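Local coordinates for protein SSD1 (Saccharomyces cerevisiae S288C, PDB 7AM1), which binds mRNA untranslated regions and acts as a translational repressor, being a pseudonuclease of the RNase II family without enzymatic activity, at residues A[721-735]-A[843-855]. Numbering follows the deposited sequence.
Sequences TINDMGNTTGQLLTM and LHLTVPNLRLPSA
Residues 847-853, in an extended loop, pack against Thr721 and Met725 at the end of helix 689-725 and against the start of strand 732-741, running from the last turn of the helix to the strand. At the helix the contact is largely apolar: Thr721 CG2 lies 3.7 Å from Pro848 CD, while the chi3 bend of Met725 (67°) sets CE in van der Waals contact with Pro848 O at 3.6 Å. Leu850 runs past Met725 in the opposite direction, its CD2 4.1 Å from Met725 CE and also near Leu732 CD1. Strand 732-741 is the middle strand of a five-stranded antiparallel sheet in the C-terminal, OB-like part of this RNase II-family chain. Here the loop meets the strand through two bonds. Arg851 N donates to Thr734 OG1 (3.0 Å), which stands anti to Thr734's own backbone N, chi1 -173°. Met735 N donates to Arg851 O at 2.8 Å. A valine in place of Thr734 would probably deprive Arg851 N of its acceptor, leaving Met735 N to Arg851 O as the one hydrogen bond between loop and strand. Met735 CB packs on Arg851 CG at 3.6 Å; beyond it the guanidinium forms salt bridges with Glu752 and Asp618.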
loop_
_atom_site.group_PDB
_atom_site.type_symbol
_atom_site.label_atom_id
_atom_site.label_comp_id
_atom_site.label_asym_id
_atom_site.label_seq_id
_atom_site.Cartn_x
_atom_site.Cartn_y
_atom_site.Cartn_z
ATOM N N THR A 721 -3.205 9.584 16.607
ATOM C CA THR A 721 -3.359 11.019 16.394
ATOM C C THR A 721 -4.832 11.413 16.394
ATOM O O THR A 721 -5.217 12.420 17.002
ATOM C CB THR A 721 -2.693 11.418 15.072
ATOM O OG1 THR A 721 -1.286 11.139 15.121
ATOM C CG2 THR A 721 -2.887 12.887 14.801
ATOM N N ILE A 722 -5.672 10.614 15.737
ATOM C CA ILE A 722 -7.103 10.891 15.726
ATOM C C ILE A 722 -7.653 10.905 17.146
ATOM O O ILE A 722 -8.506 11.733 17.491
ATOM C CB ILE A 722 -7.831 9.861 14.842
ATOM C CG1 ILE A 722 -7.579 10.164 13.364
ATOM C CG2 ILE A 722 -9.318 9.855 15.155
ATOM C CD1 ILE A 722 -7.952 9.032 12.422
ATOM N N ASN A 723 -7.193 9.983 17.991
ATOM C CA ASN A 723 -7.719 9.916 19.350
ATOM C C ASN A 723 -7.142 11.009 20.241
ATOM O O ASN A 723 -7.801 11.447 21.192
ATOM C CB ASN A 723 -7.438 8.547 19.962
ATOM C CG ASN A 723 -8.360 7.472 19.423
ATOM O OD1 ASN A 723 -9.386 7.766 18.808
ATOM N ND2 ASN A 723 -8.009 6.218 19.669
ATOM N N ASP A 724 -5.912 11.440 19.968
ATOM C CA ASP A 724 -5.330 12.545 20.719
ATOM C C ASP A 724 -5.999 13.861 20.347
ATOM O O ASP A 724 -6.219 14.716 21.211
ATOM C CB ASP A 724 -3.824 12.594 20.461
ATOM C CG ASP A 724 -3.134 13.744 21.176
ATOM O OD1 ASP A 724 -3.419 14.916 20.845
ATOM O OD2 ASP A 724 -2.286 13.472 22.053
ATOM N N MET A 725 -6.347 14.031 19.068
ATOM C CA MET A 725 -7.077 15.220 18.649
ATOM C C MET A 725 -8.450 15.293 19.302
ATOM O O MET A 725 -8.964 16.392 19.539
ATOM C CB MET A 725 -7.215 15.233 17.126
ATOM C CG MET A 725 -5.904 15.487 16.389
ATOM S SD MET A 725 -6.018 15.178 14.614
ATOM C CE MET A 725 -7.123 16.474 14.061
ATOM N N GLY A 726 -9.060 14.144 19.593
ATOM C CA GLY A 726 -10.320 14.127 20.312
ATOM C C GLY A 726 -10.186 13.591 21.723
ATOM O O GLY A 726 -11.078 12.893 22.217
ATOM N N ASN A 727 -9.082 13.933 22.393
ATOM C CA ASN A 727 -8.786 13.359 23.704
ATOM C C ASN A 727 -9.898 13.620 24.718
ATOM O O ASN A 727 -10.144 12.778 25.591
ATOM C CB ASN A 727 -7.445 13.887 24.222
ATOM C CG ASN A 727 -7.367 15.402 24.226
ATOM O OD1 ASN A 727 -8.375 16.089 24.393
ATOM N ND2 ASN A 727 -6.161 15.932 24.040
ATOM N N THR A 728 -10.578 14.766 24.632
ATOM C CA THR A 728 -11.637 15.089 25.587
ATOM C C THR A 728 -13.024 14.693 25.099
ATOM O O THR A 728 -13.935 14.531 25.918
ATOM C CB THR A 728 -11.647 16.589 25.908
ATOM O OG1 THR A 728 -11.937 17.345 24.723
ATOM C CG2 THR A 728 -10.303 17.028 26.473
ATOM N N THR A 729 -13.221 14.606 23.786
ATOM C CA THR A 729 -14.512 14.276 23.200
ATOM C C THR A 729 -14.641 12.809 22.811
ATOM O O THR A 729 -15.757 12.357 22.532
ATOM C CB THR A 729 -14.756 15.149 21.968
ATOM O OG1 THR A 729 -13.652 15.002 21.069
ATOM C CG2 THR A 729 -14.886 16.618 22.377
ATOM N N GLY A 730 -13.533 12.068 22.778
ATOM C CA GLY A 730 -13.536 10.688 22.342
ATOM C C GLY A 730 -13.853 10.487 20.881
ATOM O O GLY A 730 -14.145 9.364 20.475
ATOM N N GLN A 731 -13.798 11.542 20.072
ATOM C CA GLN A 731 -14.145 11.449 18.661
ATOM C C GLN A 731 -13.925 12.812 18.019
ATOM O O GLN A 731 -13.845 13.836 18.704
ATOM C CB GLN A 731 -15.588 10.989 18.448
ATOM C CG GLN A 731 -16.603 12.040 18.792
ATOM C CD GLN A 731 -17.825 11.474 19.480
ATOM O OE1 GLN A 731 -18.257 11.983 20.519
ATOM N NE2 GLN A 731 -18.394 10.420 18.905
ATOM N N LEU A 732 -13.802 12.803 16.697
ATOM C CA LEU A 732 -13.687 14.014 15.902
ATOM C C LEU A 732 -14.929 14.140 15.031
ATOM O O LEU A 732 -15.650 13.168 14.790
ATOM C CB LEU A 732 -12.437 14.005 15.017
ATOM C CG LEU A 732 -11.094 13.817 15.719
ATOM C CD1 LEU A 732 -9.991 13.735 14.682
ATOM C CD2 LEU A 732 -10.824 14.935 16.713
ATOM N N LEU A 733 -15.194 15.366 14.601
ATOM C CA LEU A 733 -16.280 15.666 13.678
ATOM C C LEU A 733 -15.666 16.403 12.499
ATOM O O LEU A 733 -14.991 17.421 12.685
ATOM C CB LEU A 733 -17.363 16.505 14.360
ATOM C CG LEU A 733 -18.607 16.872 13.550
ATOM C CD1 LEU A 733 -19.351 15.627 13.110
ATOM C CD2 LEU A 733 -19.524 17.799 14.355
ATOM N N THR A 734 -15.869 15.883 11.293
ATOM C CA THR A 734 -15.298 16.519 10.119
ATOM C C THR A 734 -16.218 16.309 8.931
ATOM O O THR A 734 -16.989 15.347 8.883
ATOM C CB THR A 734 -13.900 15.975 9.791
ATOM O OG1 THR A 734 -13.326 16.749 8.727
ATOM C CG2 THR A 734 -13.967 14.520 9.368
ATOM N N MET A 735 -16.127 17.220 7.971
ATOM C CA MET A 735 -16.831 17.037 6.713
ATOM C C MET A 735 -16.111 15.971 5.901
ATOM O O MET A 735 -14.879 15.918 5.873
ATOM C CB MET A 735 -16.903 18.353 5.937
ATOM C CG MET A 735 -17.655 19.459 6.661
ATOM S SD MET A 735 -19.343 18.983 7.084
ATOM C CE MET A 735 -20.010 18.664 5.452
ATOM N N LEU A 843 9.443 13.424 14.142
ATOM C CA LEU A 843 9.329 12.542 12.988
ATOM C C LEU A 843 9.090 13.298 11.687
ATOM O O LEU A 843 8.953 12.661 10.635
ATOM C CB LEU A 843 8.197 11.540 13.218
ATOM C CG LEU A 843 8.345 10.665 14.466
ATOM C CD1 LEU A 843 7.104 9.814 14.693
ATOM C CD2 LEU A 843 9.578 9.787 14.359
ATOM N N HIS A 844 9.030 14.629 11.730
ATOM C CA HIS A 844 8.781 15.441 10.540
ATOM C C HIS A 844 7.466 15.041 9.873
ATOM O O HIS A 844 7.381 14.879 8.654
ATOM C CB HIS A 844 9.952 15.355 9.557
ATOM C CG HIS A 844 11.243 15.865 10.119
ATOM N ND1 HIS A 844 12.112 15.070 10.834
ATOM C CD2 HIS A 844 11.805 17.097 10.084
ATOM C CE1 HIS A 844 13.156 15.786 11.209
ATOM N NE2 HIS A 844 12.995 17.020 10.766
ATOM N N LEU A 845 6.436 14.875 10.695
ATOM C CA LEU A 845 5.086 14.588 10.235
ATOM C C LEU A 845 4.203 15.811 10.458
ATOM O O LEU A 845 4.539 16.712 11.229
ATOM C CB LEU A 845 4.510 13.375 10.970
ATOM C CG LEU A 845 5.316 12.080 10.862
ATOM C CD1 LEU A 845 4.791 11.049 11.856
ATOM C CD2 LEU A 845 5.261 11.532 9.454
ATOM N N THR A 846 3.055 15.825 9.783
ATOM C CA THR A 846 2.129 16.953 9.825
ATOM C C THR A 846 0.799 16.513 10.422
ATOM O O THR A 846 0.245 15.482 10.025
ATOM C CB THR A 846 1.916 17.531 8.422
ATOM O OG1 THR A 846 3.159 18.039 7.927
ATOM C CG2 THR A 846 0.892 18.659 8.443
ATOM N N VAL A 847 0.290 17.301 11.365
ATOM C CA VAL A 847 -0.992 16.985 12.007
ATOM C C VAL A 847 -2.104 17.057 10.967
ATOM O O VAL A 847 -2.160 18.028 10.188
ATOM C CB VAL A 847 -1.272 17.964 13.165
ATOM C CG1 VAL A 847 -2.572 17.588 13.874
ATOM C CG2 VAL A 847 -0.109 17.997 14.154
ATOM N N PRO A 848 -3.026 16.095 10.916
ATOM C CA PRO A 848 -4.135 16.207 9.962
ATOM C C PRO A 848 -4.990 17.436 10.242
ATOM O O PRO A 848 -5.172 17.849 11.389
ATOM C CB PRO A 848 -4.928 14.910 10.179
ATOM C CG PRO A 848 -3.964 13.971 10.827
ATOM C CD PRO A 848 -3.079 14.833 11.674
ATOM N N ASN A 849 -5.506 18.027 9.167
ATOM C CA ASN A 849 -6.412 19.163 9.248
ATOM C C ASN A 849 -7.853 18.690 9.132
ATOM O O ASN A 849 -8.163 17.805 8.329
ATOM C CB ASN A 849 -6.117 20.174 8.141
ATOM C CG ASN A 849 -4.772 20.830 8.301
ATOM O OD1 ASN A 849 -4.323 21.082 9.420
ATOM N ND2 ASN A 849 -4.109 21.098 7.184
ATOM N N LEU A 850 -8.729 19.271 9.938
ATOM C CA LEU A 850 -10.148 18.984 9.811
ATOM C C LEU A 850 -10.743 19.772 8.651
ATOM O O LEU A 850 -10.272 20.859 8.306
ATOM C CB LEU A 850 -10.886 19.327 11.104
ATOM C CG LEU A 850 -10.477 18.549 12.353
ATOM C CD1 LEU A 850 -11.280 19.007 13.553
ATOM C CD2 LEU A 850 -10.679 17.072 12.128
ATOM N N ARG A 851 -11.782 19.206 8.039
ATOM C CA ARG A 851 -12.586 19.915 7.047
ATOM C C ARG A 851 -13.845 20.408 7.756
ATOM O O ARG A 851 -14.721 19.614 8.113
ATOM C CB ARG A 851 -12.920 19.029 5.849
ATOM C CG ARG A 851 -13.810 19.709 4.796
ATOM C CD ARG A 851 -13.008 20.542 3.809
ATOM N NE ARG A 851 -12.150 19.693 2.992
ATOM C CZ ARG A 851 -12.459 19.243 1.778
ATOM N NH1 ARG A 851 -13.613 19.559 1.201
ATOM N NH2 ARG A 851 -11.600 18.468 1.133
ATOM N N LEU A 852 -13.918 21.707 7.977
ATOM C CA LEU A 852 -15.016 22.302 8.715
ATOM C C LEU A 852 -15.949 23.053 7.773
ATOM O O LEU A 852 -15.524 23.497 6.702
ATOM C CB LEU A 852 -14.476 23.263 9.781
ATOM C CG LEU A 852 -13.478 22.618 10.746
ATOM C CD1 LEU A 852 -12.937 23.625 11.735
ATOM C CD2 LEU A 852 -14.114 21.446 11.486
ATOM N N PRO A 853 -17.226 23.205 8.123
ATOM C CA PRO A 853 -18.133 23.958 7.242
ATOM C C PRO A 853 -17.806 25.444 7.293
ATOM O O PRO A 853 -17.657 26.023 8.372
ATOM C CB PRO A 853 -19.520 23.652 7.817
ATOM C CG PRO A 853 -19.265 23.428 9.267
ATOM C CD PRO A 853 -17.914 22.744 9.344
ATOM N N SER A 854 -17.678 26.055 6.117
ATOM C CA SER A 854 -17.294 27.463 6.016
ATOM C C SER A 854 -18.545 28.334 5.901
ATOM O O SER A 854 -18.818 28.971 4.881
ATOM C CB SER A 854 -16.354 27.671 4.830
ATOM N N ALA A 855 -19.310 28.354 6.988
ATOM C CA ALA A 855 -20.552 29.119 7.035
ATOM C C ALA A 855 -20.389 30.379 7.880
ATOM O O ALA A 855 -19.647 30.389 8.862
ATOM C CB ALA A 855 -21.682 28.263 7.581
#